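Local coordinates for protein profilin-2 (Mus musculus, PDB 2V8F) that binds actin and the proline-rich repeats of the formin mDia1 and of VASP, thereby probably helping to supply actin for filament growth, at residues A[41-45]-A[46-50]; A[63-67]-A[68-72]; A[117-121]-A[122-126]. All blocks are in the same frame, centred on the assembly; numbering follows the deposited sequence.

Contact 1 of 3, residues A[41-45]-A[46-50]; sequences QSITP and VEIDM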
loop_
_atom_site.group_PDB
_atom_site.type_symbol
_atom_site.label_atom_id
_atom_site.label_comp_id
_atom_site.label_asym_id
_atom_site.label_seq_id
_atom_site.Cartn_x
_atom_site.Cartn_y
_atom_site.Cartn_z
ATOM N N GLN A 41 6.205 -12.025 4.330
ATOM C CA GLN A 41 7.575 -11.687 3.983
ATOM C C GLN A 41 8.529 -12.797 4.349
ATOM O O GLN A 41 9.650 -12.816 3.794
ATOM C CB GLN A 41 7.894 -10.414 4.785
ATOM C CG GLN A 41 9.227 -9.885 4.353
ATOM C CD GLN A 41 9.767 -8.650 5.015
ATOM O OE1 GLN A 41 9.506 -8.357 6.181
ATOM N NE2 GLN A 41 10.550 -7.908 4.229
ATOM N N SER A 42 8.185 -13.703 5.277
ATOM C CA SER A 42 9.054 -14.813 5.630
ATOM C C SER A 42 8.589 -16.151 5.066
ATOM O O SER A 42 9.104 -17.173 5.523
ATOM C CB SER A 42 9.181 -14.943 7.156
ATOM O OG SER A 42 9.985 -13.866 7.590
ATOM N N ILE A 43 7.747 -16.152 4.045
ATOM C CA ILE A 43 7.471 -17.427 3.378
ATOM C C ILE A 43 8.775 -17.993 2.843
ATOM O O ILE A 43 9.625 -17.281 2.311
ATOM C CB ILE A 43 6.465 -17.213 2.237
ATOM C CG1 ILE A 43 5.051 -17.004 2.804
ATOM C CG2 ILE A 43 6.497 -18.303 1.139
ATOM C CD1 ILE A 43 4.062 -16.415 1.802
ATOM N N THR A 44 8.953 -19.302 2.950
ATOM C CA THR A 44 10.137 -20.029 2.537
ATOM C C THR A 44 9.930 -20.885 1.298
ATOM O O THR A 44 8.786 -21.254 1.002
ATOM C CB THR A 44 10.652 -20.967 3.657
ATOM O OG1 THR A 44 9.663 -22.007 3.766
ATOM C CG2 THR A 44 10.780 -20.201 4.949
ATOM N N PRO A 45 11.010 -21.231 0.606
ATOM C CA PRO A 45 10.852 -22.169 -0.517
ATOM C C PRO A 45 10.149 -23.477 -0.173
ATOM O O PRO A 45 9.336 -23.906 -0.990
ATOM C CB PRO A 45 12.309 -22.372 -0.958
ATOM C CG PRO A 45 12.944 -21.042 -0.612
ATOM C CD PRO A 45 12.386 -20.724 0.760
ATOM N N VAL A 46 10.427 -24.080 0.979
ATOM C CA VAL A 46 9.714 -25.311 1.300
ATOM C C VAL A 46 8.232 -25.039 1.555
ATOM O O VAL A 46 7.397 -25.883 1.184
ATOM C CB VAL A 46 10.409 -25.952 2.514
ATOM C CG1 VAL A 46 9.653 -27.197 2.968
ATOM C CG2 VAL A 46 11.848 -26.308 2.197
ATOM N N GLU A 47 7.878 -23.884 2.114
ATOM C CA GLU A 47 6.469 -23.576 2.209
ATOM C C GLU A 47 5.797 -23.359 0.874
ATOM O O GLU A 47 4.658 -23.773 0.676
ATOM C CB GLU A 47 6.244 -22.335 3.090
ATOM C CG GLU A 47 6.556 -22.578 4.535
ATOM C CD GLU A 47 6.530 -21.345 5.403
ATOM O OE1 GLU A 47 6.686 -20.239 4.822
ATOM O OE2 GLU A 47 6.380 -21.432 6.656
ATOM N N ILE A 48 6.492 -22.734 -0.067
ATOM C CA ILE A 48 5.993 -22.620 -1.430
ATOM C C ILE A 48 5.772 -23.989 -2.080
ATOM O O ILE A 48 4.727 -24.240 -2.707
ATOM C CB ILE A 48 6.942 -21.748 -2.278
ATOM C CG1 ILE A 48 7.029 -20.306 -1.730
ATOM C CG2 ILE A 48 6.527 -21.722 -3.728
ATOM C CD1 ILE A 48 8.260 -19.563 -2.190
ATOM N N ASP A 49 6.742 -24.902 -1.943
ATOM C CA ASP A 49 6.622 -26.246 -2.489
ATOM C C ASP A 49 5.349 -26.900 -1.941
ATOM O O ASP A 49 4.679 -27.634 -2.672
ATOM C CB ASP A 49 7.805 -27.085 -2.087
ATOM C CG ASP A 49 9.082 -26.878 -2.827
ATOM O OD1 ASP A 49 8.974 -26.378 -3.959
ATOM O OD2 ASP A 49 10.169 -27.238 -2.267
ATOM N N MET A 50 5.024 -26.684 -0.664
ATOM C CA MET A 50 3.816 -27.311 -0.096
ATOM C C MET A 50 2.567 -26.752 -0.774
ATOM O O MET A 50 1.631 -27.479 -1.071
ATOM C CB MET A 50 3.814 -27.126 1.396
ATOM C CG MET A 50 2.622 -27.721 2.109
ATOM S SD MET A 50 2.510 -29.508 1.875
ATOM C CE MET A 50 4.069 -30.011 2.638
#
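Thr-44 and Glu-47 hold each other twice at the start of helix 45-52, in the reciprocal exchange called a capping box. As N-cap residue, Thr-44 offers its OG1 to Glu-47 N at 3.1 Å, satisfying an amide in the first turn that has no earlier helical carbonyl to use. In return Glu-47 OE1 takes the hydrogen of Thr-44 N, also at 3.1 Å, the donor standing 39° out of the carboxylate plane. The hydroxyl of Thr-44 lies between its own N and carbonyl carbon (chi1 69°), which turns it back onto the helix end. Glu-47 sends CG to the side of its own N (chi1 -69°) and then runs extended, long enough to reach back to the preceding loop; its negative charge probably also suits the positive end of the helix dipole.

This inner side is tightly filled. Ile-43 CG2 lies across Ile-48 CG1 at 3.5 Å, the two chains roughly perpendicular: the apolar pair flanking the capping box that is known as a hydrophobic staple. Ile-48 N also donates to Thr-44 O at 2.9 Å. The outer side is looser and faces solvent, with the side chains of Pro-45 and Val-46 on it. Pro-45 suits the first turn because it has no N-H in need of an acceptor, and its carbonyl O receives Asp-49 N at 2.9 Å.

Asp-49 forms a salt bridge with Lys-29, and Ile-48 touches Tyr-25 and Lys-29 in the loop between strands 19-24 and 31-34. Ile-43 packs on Val-31 of strand 31-34, while the Glu-47 carboxylate also accepts bonds from Thr-65, Gly-67 and Ala-68, fastening the helix start to the hairpin of strands 64-66 and 69-77.

Contact 2 of 3, residues A[63-67]-A[68-72]; sequences GLTLG and AKKCS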
loop_
_atom_site.group_PDB
_atom_site.type_symbol
_atom_site.label_atom_id
_atom_site.label_comp_id
_atom_site.label_asym_id
_atom_site.label_seq_id
_atom_site.Cartn_x
_atom_site.Cartn_y
_atom_site.Cartn_z
ATOM N N GLY A 63 -1.882 -29.623 7.875
ATOM C CA GLY A 63 -1.888 -28.170 7.761
ATOM C C GLY A 63 -0.708 -27.740 6.909
ATOM O O GLY A 63 -0.027 -28.561 6.322
ATOM N N LEU A 64 -0.453 -26.440 6.900
ATOM C CA LEU A 64 0.764 -25.933 6.304
ATOM C C LEU A 64 1.174 -24.687 7.068
ATOM O O LEU A 64 0.384 -24.141 7.849
ATOM C CB LEU A 64 0.561 -25.651 4.817
ATOM C CG LEU A 64 -0.554 -24.742 4.345
ATOM C CD1 LEU A 64 -0.231 -23.257 4.483
ATOM C CD2 LEU A 64 -0.826 -24.981 2.862
ATOM N N THR A 65 2.368 -24.187 6.796
ATOM C CA THR A 65 2.744 -22.896 7.411
ATOM C C THR A 65 3.031 -21.864 6.333
ATOM O O THR A 65 3.399 -22.198 5.206
ATOM C CB THR A 65 3.958 -22.999 8.347
ATOM O OG1 THR A 65 5.060 -23.532 7.566
ATOM C CG2 THR A 65 3.698 -23.879 9.555
ATOM N N LEU A 66 2.876 -20.595 6.679
ATOM C CA LEU A 66 3.264 -19.461 5.858
ATOM C C LEU A 66 4.071 -18.593 6.802
ATOM O O LEU A 66 3.566 -18.120 7.819
ATOM C CB LEU A 66 2.040 -18.743 5.319
ATOM C CG LEU A 66 1.207 -19.553 4.309
ATOM C CD1 LEU A 66 -0.052 -18.821 3.928
ATOM C CD2 LEU A 66 2.039 -19.903 3.082
ATOM N N GLY A 67 5.336 -18.360 6.467
ATOM C CA GLY A 67 6.156 -17.549 7.346
ATOM C C GLY A 67 6.201 -18.186 8.720
ATOM O O GLY A 67 6.279 -17.460 9.698
ATOM N N ALA A 68 6.187 -19.507 8.813
ATOM C CA ALA A 68 6.206 -20.314 10.020
ATOM C C ALA A 68 4.911 -20.223 10.843
ATOM O O ALA A 68 4.810 -20.846 11.906
ATOM C CB ALA A 68 7.429 -19.983 10.893
ATOM N N LYS A 69 3.957 -19.455 10.317
ATOM C CA LYS A 69 2.656 -19.404 10.995
ATOM C C LYS A 69 1.795 -20.607 10.598
ATOM O O LYS A 69 1.605 -20.822 9.392
ATOM C CB LYS A 69 1.947 -18.108 10.631
ATOM C CG LYS A 69 0.571 -17.900 11.228
ATOM C CD LYS A 69 0.532 -18.012 12.731
ATOM C CE LYS A 69 -0.912 -18.317 13.161
ATOM N NZ LYS A 69 -1.079 -18.121 14.630
ATOM N N LYS A 70 1.302 -21.366 11.564
ATOM C CA LYS A 70 0.399 -22.499 11.271
ATOM C C LYS A 70 -0.926 -22.049 10.704
ATOM O O LYS A 70 -1.537 -21.115 11.216
ATOM C CB LYS A 70 0.137 -23.320 12.551
ATOM C CG LYS A 70 1.414 -24.026 12.965
ATOM C CD LYS A 70 1.254 -24.678 14.342
ATOM C CE LYS A 70 0.872 -26.132 14.170
ATOM N NZ LYS A 70 0.962 -26.821 15.488
ATOM N N CYS A 71 -1.328 -22.700 9.629
ATOM C CA CYS A 71 -2.563 -22.463 8.923
ATOM C C CYS A 71 -3.240 -23.781 8.579
ATOM O O CYS A 71 -2.637 -24.870 8.584
ATOM C CB CYS A 71 -2.294 -21.749 7.591
ATOM S SG CYS A 71 -1.453 -20.148 7.705
ATOM N N SER A 72 -4.510 -23.657 8.231
ATOM C CA SER A 72 -5.397 -24.672 7.711
ATOM C C SER A 72 -5.753 -24.400 6.247
ATOM O O SER A 72 -5.910 -23.249 5.854
ATOM C CB SER A 72 -6.688 -24.726 8.533
ATOM O OG SER A 72 -6.330 -25.000 9.890
#
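Leu-64 places CG between its backbone N and carbonyl carbon (chi1 55°), which brings CD1 to 4.0 Å from Cys-71 CB; Cys-71 in turn puts SG beside its own N (chi1 -59°), so that the sulfur lies 4.2 Å from Leu-66 CD1. Antiparallel pairing has already set all three residues on one face of the hairpin. The CB of Cys-71 thus meets Leu-64 and its sulfur meets Leu-66, a small side chain suited to a buried face also bounded by Ile-88 and Thr-90. Leu-64 further touches Met-50 and Ile-51 of helix 45-52. Lys-69 starts on this face too, but its end leads away to a salt bridge with Glu-96.

On the other face Thr-65 CG2 comes within 4.1 Å of Lys-70 CG, across a non-hydrogen-bonded pair. Thr-65 uses its hydroxyl on Glu-47, and a beta-branched residue is at ease in an extended strand.

The main chains close two hydrogen-bonded pairs. Cys-71 N donates to Leu-64 O at 2.9 Å, and Leu-64 N to Cys-71 O at 3.2 Å. Nearer the tip, Leu-66 N to Lys-69 O (3.0 Å) and Lys-69 N to Leu-66 O (2.9 Å) complete the second pair. Both turn residues have positive phi, natural for Gly-67 and less usual for Ala-68, whose small methyl points away from the strands. Gly-63, just after helix 58-62, also has positive phi, and the place a CB would take there is already occupied by Cys-71 O.

The whole is a beta hairpin with a two-residue loop, Gly-67 and Ala-68, in a type I' turn; strand 64-66 lies at one edge of the antiparallel profilin sheet and strand 69-77 pairs onward with strand 85-90.

Contact 3 of 3, residues A[117-121]-A[122-126]; sequences EGVHG and GGLNK
Gly-121 and Asn-125 share the backbone bond that spans the junction: Asn-125 N donates to Gly-121 O at 2.9 Å. Gly-121 has the most surface taken up by the following segment, much of it simply because the chain continues there. It and the two glycines after it all have negative phi, and nothing in this contact sterically demands the lack of a side chain. Gly-122 then accepts from Lys-126 N through its O, at 3.1 Å, continuing the helix.

Leu-124 supplies the apolar part. With CG beside its own N (chi1 -63°), it folds back over the incoming loop, so that CG rests 3.6 Å from His-120 O and CD2 meets Val-119 CG1 at 4.1 Å, the two side chains crossing at about a right angle. A branched apolar side chain suits this buried place, since it also packs on Cys-16 and on Asn-100 and Ala-102 of strand 100-105. Asn-125 sends its amide nitrogen away from the loop, to Asp-87 and Thr-85 at strand 85-90.

Main-chain bonding and one apolar clasp, leucine on valine, therefore join the loop to helix 121-137, while the Asn-125 amide ties the first turns to the sheet.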
loop_
_atom_site.group_PDB
_atom_site.type_symbol
_atom_site.label_atom_id
_atom_site.label_comp_id
_atom_site.label_asym_id
_atom_site.label_seq_id
_atom_site.Cartn_x
_atom_site.Cartn_y
_atom_site.Cartn_z
ATOM N N GLU A 117 -8.806 -8.642 10.433
ATOM C CA GLU A 117 -9.724 -9.348 11.315
ATOM C C GLU A 117 -11.164 -9.103 10.875
ATOM O O GLU A 117 -11.581 -7.968 10.617
ATOM C CB GLU A 117 -9.535 -8.868 12.755
ATOM C CG GLU A 117 -10.266 -9.680 13.807
ATOM C CD GLU A 117 -10.079 -9.175 15.223
ATOM O OE1 GLU A 117 -9.117 -8.423 15.491
ATOM O OE2 GLU A 117 -10.927 -9.558 16.073
ATOM N N GLY A 118 -11.886 -10.211 10.766
ATOM C CA GLY A 118 -13.299 -10.210 10.413
ATOM C C GLY A 118 -13.590 -10.145 8.942
ATOM O O GLY A 118 -14.747 -10.217 8.503
ATOM N N VAL A 119 -12.582 -10.043 8.101
ATOM C CA VAL A 119 -12.789 -10.018 6.672
ATOM C C VAL A 119 -12.897 -11.444 6.158
ATOM O O VAL A 119 -12.028 -12.270 6.398
ATOM C CB VAL A 119 -11.607 -9.259 5.979
ATOM C CG1 VAL A 119 -11.653 -9.446 4.487
ATOM C CG2 VAL A 119 -11.648 -7.797 6.395
ATOM N N HIS A 120 -13.997 -11.748 5.495
ATOM C CA HIS A 120 -14.283 -13.118 5.087
ATOM C C HIS A 120 -13.523 -13.477 3.824
ATOM O O HIS A 120 -13.016 -12.619 3.133
ATOM C CB HIS A 120 -15.801 -13.304 4.941
ATOM C CG HIS A 120 -16.543 -12.985 6.189
ATOM N ND1 HIS A 120 -16.183 -13.549 7.379
ATOM C CD2 HIS A 120 -17.599 -12.180 6.425
ATOM C CE1 HIS A 120 -16.998 -13.102 8.310
ATOM N NE2 HIS A 120 -17.875 -12.263 7.754
ATOM N N GLY A 121 -13.490 -14.783 3.546
ATOM C CA GLY A 121 -12.695 -15.275 2.447
ATOM C C GLY A 121 -13.183 -15.168 1.035
ATOM O O GLY A 121 -12.356 -15.361 0.121
ATOM N N GLY A 122 -14.462 -14.913 0.792
ATOM C CA GLY A 122 -14.968 -14.797 -0.559
ATOM C C GLY A 122 -14.367 -13.652 -1.352
ATOM O O GLY A 122 -13.902 -13.856 -2.477
ATOM N N GLY A 123 -14.391 -12.457 -0.761
ATOM C CA GLY A 123 -13.842 -11.246 -1.346
ATOM C C GLY A 123 -12.341 -11.382 -1.573
ATOM O O GLY A 123 -11.768 -10.942 -2.564
ATOM N N LEU A 124 -11.690 -12.023 -0.610
ATOM C CA LEU A 124 -10.261 -12.245 -0.765
ATOM C C LEU A 124 -9.974 -13.171 -1.931
ATOM O O LEU A 124 -9.027 -12.934 -2.690
ATOM C CB LEU A 124 -9.706 -12.826 0.499
ATOM C CG LEU A 124 -9.784 -11.972 1.745
ATOM C CD1 LEU A 124 -9.315 -12.759 2.967
ATOM C CD2 LEU A 124 -8.998 -10.680 1.679
ATOM N N ASN A 125 -10.789 -14.223 -2.085
ATOM C CA ASN A 125 -10.617 -15.150 -3.192
ATOM C C ASN A 125 -10.764 -14.428 -4.508
ATOM O O ASN A 125 -9.955 -14.621 -5.416
ATOM C CB ASN A 125 -11.621 -16.315 -3.049
ATOM C CG ASN A 125 -11.398 -17.332 -4.164
ATOM O OD1 ASN A 125 -11.877 -17.160 -5.286
ATOM N ND2 ASN A 125 -10.646 -18.375 -3.806
ATOM N N LYS A 126 -11.746 -13.551 -4.620
ATOM C CA LYS A 126 -11.980 -12.830 -5.874
ATOM C C LYS A 126 -10.769 -11.974 -6.193
ATOM O O LYS A 126 -10.298 -11.892 -7.322
ATOM C CB LYS A 126 -13.279 -12.024 -5.733
ATOM C CG LYS A 126 -14.600 -12.765 -5.817
ATOM C CD LYS A 126 -15.742 -11.980 -5.186
ATOM C CE LYS A 126 -17.107 -12.563 -5.451
ATOM N NZ LYS A 126 -17.120 -13.545 -6.576
#

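Contacts 1 and 2 are directly joined, their centres about 10 Å apart: Glu-47 OE2 is 2.6 Å from Thr-65 OG1, and Glu-47 OE1 is 2.8 Å from Gly-67 N, both probable hydrogen bonds. One carboxylate thus serves a helix cap and a hairpin together. Contact 3 stands apart, its centre about 22 Å from that of contact 1, across the middle of the chain, and about 18 Å from that of contact 2. The bound sodium is about 10 Å from the side chain of Asn-125. Contact 3 opens helix 121-137, whose start is probably on the actin-binding side, as in related profilins; the groove for proline-rich ligands forms at the helix's other end.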